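Local structure of ribosome biogenesis GTPase A (Thermotoga maritima, 3CNL) at residues A[28-36]-A[64-72]; A[162-170]-A[183-192]. The protein binds GTP as a circularly permuted GTPase that probably hydrolyses it in a late step of 50S ribosomal subunit assembly. One frame throughout, in Å; residues are numbered along the deposited sequence.

Interaction 1 (A[28-36]-A[64-72]); sequences VRDARAPFA and TKKWVEFFK
Pro34 and Trp67 bring the loop after strand 24-30 against helix 61-73, on the flank of the mixed sheet in the circularly permuted GTPase domain. One apolar contact is CH-pi: Pro34 CG stands 3.4 Å from the centroid of the indole five-membered ring, 6° off its normal, while Pro34 CB faces the edge of the Phe71 ring. The aromatic contacts centre on Phe35. The six-membered ring of Trp67 points its edge into one Phe35 face in a T-shaped pair with planes at 78°, Trp67 CH2 lying 3.7 Å from Phe35 CD2. Phe70 completes the cluster, its CE2 3.5 Å from Phe35 CZ. With Trp67 CG beside the backbone N (chi1 -80°), the indole reaches both loop residues, and its NE1 is hydrogen-bonded to Glu246 O. With an alanine here, the Pro34 ring and the Phe35 face would probably lose their aromatic partner, and Glu246 O this donor. Among polar groups, Arg29 NH1 lies 3.5 Å from Phe71 CZ and donates to Pro34 O, while its NH2 pairs with Glu27. A water bridges the segments, donating to Ala31 O at 2.8 Å and hydrogen-bonded to Thr64 OG1 at 2.9 Å.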
# COMPACT_ATOMS: atom_id res chain seq x y z
N VAL A 28 7.69 1.66 -0.21
CA VAL A 28 6.44 2.23 0.27
C VAL A 28 5.36 1.14 0.38
O VAL A 28 4.82 0.66 -0.64
CB VAL A 28 6.00 3.44 -0.57
CG1 VAL A 28 4.67 4.06 -0.03
CG2 VAL A 28 7.11 4.51 -0.64
N ARG A 29 5.07 0.76 1.62
CA ARG A 29 4.09 -0.26 1.94
C ARG A 29 2.90 0.41 2.61
O ARG A 29 3.02 1.53 3.07
CB ARG A 29 4.69 -1.27 2.93
CG ARG A 29 6.00 -1.96 2.45
CD ARG A 29 6.26 -3.17 3.30
NE ARG A 29 7.58 -3.72 3.04
CZ ARG A 29 8.07 -4.83 3.59
NH1 ARG A 29 7.34 -5.54 4.45
NH2 ARG A 29 9.29 -5.23 3.26
N ASP A 30 1.76 -0.28 2.64
CA ASP A 30 0.58 0.17 3.39
C ASP A 30 0.74 -0.46 4.78
O ASP A 30 0.96 -1.66 4.89
CB ASP A 30 -0.71 -0.30 2.67
CG ASP A 30 -1.98 0.33 3.25
OD1 ASP A 30 -2.15 0.29 4.47
OD2 ASP A 30 -2.84 0.84 2.48
N ALA A 31 0.66 0.35 5.83
CA ALA A 31 0.77 -0.12 7.22
C ALA A 31 -0.35 -1.08 7.61
O ALA A 31 -0.23 -1.85 8.57
CB ALA A 31 0.77 1.08 8.19
N ARG A 32 -1.46 -1.04 6.88
CA ARG A 32 -2.59 -1.94 7.20
C ARG A 32 -2.34 -3.38 6.73
O ARG A 32 -2.97 -4.35 7.20
CB ARG A 32 -3.87 -1.40 6.58
CG ARG A 32 -4.27 -0.03 7.09
CD ARG A 32 -5.44 0.59 6.30
NE ARG A 32 -5.10 0.81 4.88
CZ ARG A 32 -5.99 1.10 3.93
NH1 ARG A 32 -7.28 1.21 4.25
NH2 ARG A 32 -5.60 1.29 2.66
N ALA A 33 -1.40 -3.52 5.80
CA ALA A 33 -1.07 -4.83 5.25
C ALA A 33 0.40 -4.88 4.87
O ALA A 33 0.71 -4.87 3.69
CB ALA A 33 -1.96 -5.12 3.99
N PRO A 34 1.32 -4.86 5.85
CA PRO A 34 2.76 -4.81 5.52
C PRO A 34 3.37 -5.99 4.80
O PRO A 34 4.35 -5.79 4.07
CB PRO A 34 3.44 -4.60 6.89
CG PRO A 34 2.36 -4.01 7.72
CD PRO A 34 1.11 -4.73 7.30
N PHE A 35 2.84 -7.21 4.99
CA PHE A 35 3.35 -8.34 4.22
C PHE A 35 2.77 -8.30 2.81
O PHE A 35 3.50 -8.39 1.82
CB PHE A 35 3.04 -9.70 4.88
CG PHE A 35 3.99 -10.09 6.00
CD1 PHE A 35 5.28 -9.57 6.09
CD2 PHE A 35 3.58 -11.03 6.94
CE1 PHE A 35 6.12 -9.95 7.12
CE2 PHE A 35 4.43 -11.43 7.98
CZ PHE A 35 5.69 -10.90 8.07
N ALA A 36 1.45 -8.12 2.71
CA ALA A 36 0.80 -8.13 1.43
C ALA A 36 1.43 -7.12 0.49
O ALA A 36 1.63 -7.44 -0.69
CB ALA A 36 -0.74 -7.89 1.57
N THR A 64 -0.11 -1.23 13.95
CA THR A 64 1.05 -0.56 13.35
C THR A 64 2.27 -0.62 14.27
O THR A 64 3.36 -0.96 13.82
CB THR A 64 0.78 0.90 12.97
OG1 THR A 64 -0.29 0.97 12.02
CG2 THR A 64 2.04 1.56 12.35
N LYS A 65 2.09 -0.29 15.55
CA LYS A 65 3.21 -0.42 16.49
C LYS A 65 3.78 -1.83 16.51
O LYS A 65 5.01 -2.00 16.51
CB LYS A 65 2.83 0.04 17.89
CG LYS A 65 4.06 0.15 18.82
CD LYS A 65 5.05 1.19 18.30
CE LYS A 65 6.45 0.62 18.26
NZ LYS A 65 7.47 1.65 18.63
N LYS A 66 2.93 -2.85 16.50
CA LYS A 66 3.43 -4.23 16.47
C LYS A 66 4.22 -4.54 15.20
O LYS A 66 5.16 -5.35 15.22
CB LYS A 66 2.28 -5.24 16.60
CG LYS A 66 1.75 -5.44 18.03
CD LYS A 66 2.67 -6.35 18.87
CE LYS A 66 2.05 -6.77 20.24
NZ LYS A 66 3.09 -7.37 21.14
N TRP A 67 3.82 -3.93 14.09
CA TRP A 67 4.58 -4.09 12.85
C TRP A 67 5.96 -3.43 12.96
O TRP A 67 6.96 -4.03 12.55
CB TRP A 67 3.79 -3.57 11.63
CG TRP A 67 2.79 -4.57 11.16
CD1 TRP A 67 1.43 -4.45 11.21
CD2 TRP A 67 3.06 -5.85 10.58
NE1 TRP A 67 0.84 -5.58 10.68
CE2 TRP A 67 1.81 -6.45 10.28
CE3 TRP A 67 4.24 -6.55 10.25
CZ2 TRP A 67 1.71 -7.72 9.71
CZ3 TRP A 67 4.14 -7.79 9.67
CH2 TRP A 67 2.88 -8.37 9.40
N VAL A 68 6.02 -2.23 13.52
CA VAL A 68 7.32 -1.56 13.73
C VAL A 68 8.25 -2.47 14.52
O VAL A 68 9.39 -2.67 14.12
CB VAL A 68 7.21 -0.17 14.42
CG1 VAL A 68 8.59 0.47 14.62
CG2 VAL A 68 6.33 0.77 13.59
N GLU A 69 7.75 -3.03 15.62
CA GLU A 69 8.54 -3.90 16.51
C GLU A 69 9.02 -5.14 15.82
O GLU A 69 10.18 -5.54 15.97
CB GLU A 69 7.70 -4.32 17.70
CG GLU A 69 7.18 -3.14 18.45
CD GLU A 69 6.89 -3.44 19.88
OE1 GLU A 69 7.25 -4.54 20.35
OE2 GLU A 69 6.30 -2.54 20.52
N PHE A 70 8.11 -5.75 15.06
CA PHE A 70 8.43 -6.89 14.23
C PHE A 70 9.60 -6.61 13.28
O PHE A 70 10.51 -7.43 13.18
CB PHE A 70 7.18 -7.34 13.44
CG PHE A 70 7.43 -8.51 12.52
CD1 PHE A 70 7.40 -9.80 13.02
CD2 PHE A 70 7.70 -8.31 11.17
CE1 PHE A 70 7.63 -10.90 12.19
CE2 PHE A 70 7.92 -9.40 10.33
CZ PHE A 70 7.90 -10.69 10.85
N PHE A 71 9.56 -5.48 12.57
CA PHE A 71 10.63 -5.19 11.60
C PHE A 71 11.93 -4.80 12.30
O PHE A 71 13.01 -5.25 11.88
CB PHE A 71 10.19 -4.14 10.57
CG PHE A 71 9.14 -4.65 9.62
CD1 PHE A 71 9.37 -5.75 8.83
CD2 PHE A 71 7.89 -4.04 9.55
CE1 PHE A 71 8.39 -6.23 7.96
CE2 PHE A 71 6.91 -4.51 8.69
CZ PHE A 71 7.16 -5.61 7.90
N LYS A 72 11.83 -4.01 13.37
CA LYS A 72 13.02 -3.70 14.21
C LYS A 72 13.70 -4.98 14.72
O LYS A 72 14.92 -5.11 14.67
CB LYS A 72 12.66 -2.75 15.37
CG LYS A 72 12.00 -1.44 14.93
CD LYS A 72 12.32 -0.22 15.80
CE LYS A 72 12.27 -0.52 17.29
NZ LYS A 72 13.04 0.50 18.09
O HOH W 1 -1.31 -1.55 11.10

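Interaction 2 (A[162-170]-A[183-192]); sequences EDLAAKLLL and RIFERAFEIF
Ala166 meets Ala188 where the two helices come nearest, their CA atoms 4.5 Å apart. The short segments' axes approach to 8.2 Å and cross at -65°, a closeness that two alanines facing each other permit. Ala166 CB is a knob among Ile184, Arg187, Ala188 and Ile191, only 3.5 Å from Ala188 N. Ile191 answers as a knob among Asp163, Ala166, Lys167 and Leu170, its CG2 reaching Leu170 CD1 at 3.7 Å. To one flank, Ala165 CB packs on Ile184 CG2, and Leu169 CD2 touches both Phe185 CD1 and Ala188 CB.

Polar groups border this apolar centre. Arg187 NH2 donates to Asp163 OD1 in a salt bridge whose modelled length, 2.5 Å, is doubtfully short; the oxygen lies at the guanidinium edge, with the two group planes 44° apart. Bends at chi2 and chi3 fold the Arg187 chain, whose CG passes 3.1 Å from Glu162 OE2, while Ile191 CG1 lies over one guanidinium face.

A second shell orients the pair. Lys167 NZ takes the syn lone pair of Asp163 OD2, and Glu190 OE2 accepts from Arg187 NH1 in the guanidinium plane at 2.7 Å. Farther out, Phe232 of helix 224-236 touches Leu169, Leu170 and Ala188. Together these features define a knobs-into-holes helix crossing bordered by a salt-bridge network, within the helical region that follows strand 147-154.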
# COMPACT_ATOMS: atom_id res chain seq x y z
N GLU A 162 -5.28 -16.75 -2.38
CA GLU A 162 -6.53 -16.03 -2.26
C GLU A 162 -6.38 -14.92 -1.20
O GLU A 162 -6.88 -13.80 -1.37
CB GLU A 162 -7.62 -17.04 -1.92
CG GLU A 162 -8.88 -16.50 -1.32
CD GLU A 162 -9.73 -17.63 -0.75
OE1 GLU A 162 -10.22 -18.46 -1.55
OE2 GLU A 162 -9.89 -17.68 0.50
N ASP A 163 -5.67 -15.24 -0.13
CA ASP A 163 -5.45 -14.30 0.96
C ASP A 163 -4.65 -13.06 0.49
O ASP A 163 -4.98 -11.92 0.83
CB ASP A 163 -4.75 -15.01 2.10
CG ASP A 163 -4.58 -14.12 3.30
OD1 ASP A 163 -5.60 -13.79 3.95
OD2 ASP A 163 -3.44 -13.75 3.60
N LEU A 164 -3.61 -13.28 -0.30
CA LEU A 164 -2.81 -12.16 -0.85
C LEU A 164 -3.64 -11.25 -1.77
O LEU A 164 -3.61 -10.03 -1.65
CB LEU A 164 -1.54 -12.67 -1.54
CG LEU A 164 -0.67 -11.59 -2.21
CD1 LEU A 164 -0.11 -10.61 -1.18
CD2 LEU A 164 0.46 -12.21 -3.08
N ALA A 165 -4.42 -11.85 -2.67
CA ALA A 165 -5.32 -11.07 -3.53
C ALA A 165 -6.33 -10.27 -2.70
O ALA A 165 -6.56 -9.09 -2.98
CB ALA A 165 -6.03 -11.99 -4.53
N ALA A 166 -6.92 -10.91 -1.69
CA ALA A 166 -7.92 -10.27 -0.85
C ALA A 166 -7.33 -9.04 -0.15
O ALA A 166 -7.94 -7.98 -0.14
CB ALA A 166 -8.43 -11.27 0.17
N LYS A 167 -6.12 -9.18 0.40
CA LYS A 167 -5.43 -8.09 1.11
C LYS A 167 -5.01 -6.93 0.19
O LYS A 167 -5.18 -5.74 0.53
CB LYS A 167 -4.25 -8.66 1.90
CG LYS A 167 -4.67 -9.32 3.20
CD LYS A 167 -3.65 -10.31 3.69
CE LYS A 167 -4.05 -10.80 5.09
NZ LYS A 167 -3.18 -11.93 5.54
N LEU A 168 -4.50 -7.28 -0.98
CA LEU A 168 -4.22 -6.27 -2.01
C LEU A 168 -5.48 -5.57 -2.52
O LEU A 168 -5.43 -4.39 -2.87
CB LEU A 168 -3.44 -6.87 -3.18
CG LEU A 168 -2.01 -7.36 -2.91
CD1 LEU A 168 -1.48 -8.08 -4.13
CD2 LEU A 168 -1.12 -6.14 -2.56
N LEU A 169 -6.60 -6.29 -2.58
CA LEU A 169 -7.88 -5.63 -2.85
C LEU A 169 -8.26 -4.61 -1.78
O LEU A 169 -8.72 -3.49 -2.09
CB LEU A 169 -9.00 -6.69 -2.97
CG LEU A 169 -10.44 -6.22 -3.16
CD1 LEU A 169 -10.56 -5.51 -4.49
CD2 LEU A 169 -11.38 -7.44 -3.12
N LEU A 170 -8.10 -5.00 -0.53
CA LEU A 170 -8.48 -4.14 0.61
C LEU A 170 -7.66 -2.83 0.69
O LEU A 170 -8.15 -1.82 1.18
CB LEU A 170 -8.34 -4.95 1.93
CG LEU A 170 -9.41 -6.00 2.25
CD1 LEU A 170 -9.00 -7.00 3.33
CD2 LEU A 170 -10.72 -5.35 2.64
N ARG A 183 -14.54 -16.08 -4.27
CA ARG A 183 -13.94 -16.44 -2.98
C ARG A 183 -12.90 -15.42 -2.51
O ARG A 183 -12.66 -15.28 -1.31
CB ARG A 183 -13.34 -17.85 -3.04
CG ARG A 183 -14.42 -18.93 -3.15
CD ARG A 183 -13.84 -20.32 -3.32
NE ARG A 183 -13.20 -20.43 -4.62
CZ ARG A 183 -12.90 -21.58 -5.22
NH1 ARG A 183 -13.20 -22.74 -4.65
NH2 ARG A 183 -12.32 -21.55 -6.40
N ILE A 184 -12.31 -14.70 -3.45
CA ILE A 184 -11.41 -13.60 -3.10
C ILE A 184 -12.18 -12.42 -2.50
O ILE A 184 -11.72 -11.82 -1.52
CB ILE A 184 -10.55 -13.18 -4.31
CG1 ILE A 184 -9.58 -14.31 -4.65
CG2 ILE A 184 -9.81 -11.86 -4.01
CD1 ILE A 184 -8.87 -14.14 -6.01
N PHE A 185 -13.35 -12.08 -3.07
CA PHE A 185 -14.23 -11.09 -2.44
C PHE A 185 -14.69 -11.52 -1.07
O PHE A 185 -14.69 -10.72 -0.15
CB PHE A 185 -15.46 -10.76 -3.30
CG PHE A 185 -15.15 -10.12 -4.61
CD1 PHE A 185 -14.39 -8.96 -4.68
CD2 PHE A 185 -15.64 -10.68 -5.80
CE1 PHE A 185 -14.10 -8.36 -5.90
CE2 PHE A 185 -15.37 -10.09 -7.04
CZ PHE A 185 -14.59 -8.93 -7.09
N GLU A 186 -15.11 -12.77 -0.94
CA GLU A 186 -15.51 -13.32 0.35
C GLU A 186 -14.38 -13.27 1.41
O GLU A 186 -14.63 -12.85 2.55
CB GLU A 186 -16.07 -14.72 0.18
CG GLU A 186 -17.35 -14.71 -0.64
CD GLU A 186 -17.87 -16.09 -1.00
OE1 GLU A 186 -19.08 -16.19 -1.28
OE2 GLU A 186 -17.09 -17.07 -1.04
N ARG A 187 -13.17 -13.67 1.02
CA ARG A 187 -11.97 -13.60 1.88
C ARG A 187 -11.72 -12.17 2.36
O ARG A 187 -11.49 -11.92 3.54
CB ARG A 187 -10.74 -14.02 1.08
CG ARG A 187 -9.69 -14.88 1.78
CD ARG A 187 -8.87 -14.28 2.89
NE ARG A 187 -9.38 -14.70 4.19
CZ ARG A 187 -8.76 -14.61 5.36
NH1 ARG A 187 -9.41 -15.00 6.45
NH2 ARG A 187 -7.53 -14.13 5.48
N ALA A 188 -11.72 -11.24 1.42
CA ALA A 188 -11.53 -9.81 1.75
C ALA A 188 -12.59 -9.32 2.72
O ALA A 188 -12.27 -8.61 3.66
CB ALA A 188 -11.56 -8.98 0.47
N PHE A 189 -13.84 -9.67 2.47
CA PHE A 189 -14.91 -9.29 3.41
C PHE A 189 -14.68 -9.93 4.79
O PHE A 189 -14.80 -9.26 5.81
CB PHE A 189 -16.32 -9.63 2.86
CG PHE A 189 -17.43 -9.23 3.79
CD1 PHE A 189 -17.70 -7.88 4.02
CD2 PHE A 189 -18.17 -10.19 4.46
CE1 PHE A 189 -18.72 -7.50 4.92
CE2 PHE A 189 -19.18 -9.82 5.35
CZ PHE A 189 -19.46 -8.48 5.57
N GLU A 190 -14.32 -11.21 4.82
CA GLU A 190 -14.01 -11.90 6.08
C GLU A 190 -12.92 -11.17 6.88
O GLU A 190 -13.06 -10.94 8.09
CB GLU A 190 -13.58 -13.35 5.78
CG GLU A 190 -13.25 -14.19 7.00
CD GLU A 190 -12.96 -15.63 6.62
OE1 GLU A 190 -13.78 -16.51 6.96
OE2 GLU A 190 -11.94 -15.90 5.94
N ILE A 191 -11.85 -10.78 6.20
CA ILE A 191 -10.76 -10.04 6.83
C ILE A 191 -11.26 -8.71 7.36
O ILE A 191 -10.99 -8.36 8.52
CB ILE A 191 -9.56 -9.82 5.86
CG1 ILE A 191 -8.94 -11.15 5.46
CG2 ILE A 191 -8.48 -8.89 6.50
CD1 ILE A 191 -8.09 -11.04 4.20
N PHE A 192 -12.02 -8.00 6.53
CA PHE A 192 -12.63 -6.76 6.95
C PHE A 192 -13.53 -6.97 8.19
O PHE A 192 -13.37 -6.29 9.22
CB PHE A 192 -13.43 -6.11 5.80
CG PHE A 192 -14.15 -4.87 6.22
CD1 PHE A 192 -13.45 -3.68 6.38
CD2 PHE A 192 -15.52 -4.91 6.51
CE1 PHE A 192 -14.10 -2.54 6.79
CE2 PHE A 192 -16.19 -3.75 6.92
CZ PHE A 192 -15.48 -2.57 7.06
O HOH W 2 -13.20 -17.19 0.81

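Interactions 1 and 2 come in series along the chain, with centres about 18 Å apart. Interaction 1 joins the end of strand 24-30 to helix 61-73 beside the six-stranded sheet; interaction 2 pairs helices 162-170 and 182-196, which follow strand 147-154 of that sheet. They nevertheless touch directly: Ala36 CB packs 3.6 Å from Lys167 CB, and Ala36 O lies 3.6 Å from Leu168 CD2. Arg32 also bonds to backbone oxygens of Val235 and Ala236 in helix 224-236, the helix that packs on interaction 2. The 28-36 loop thus joins the nucleotide-binding domain, with the Ala31 side chain about 9 Å from the bound GTP analogue, to the helical region.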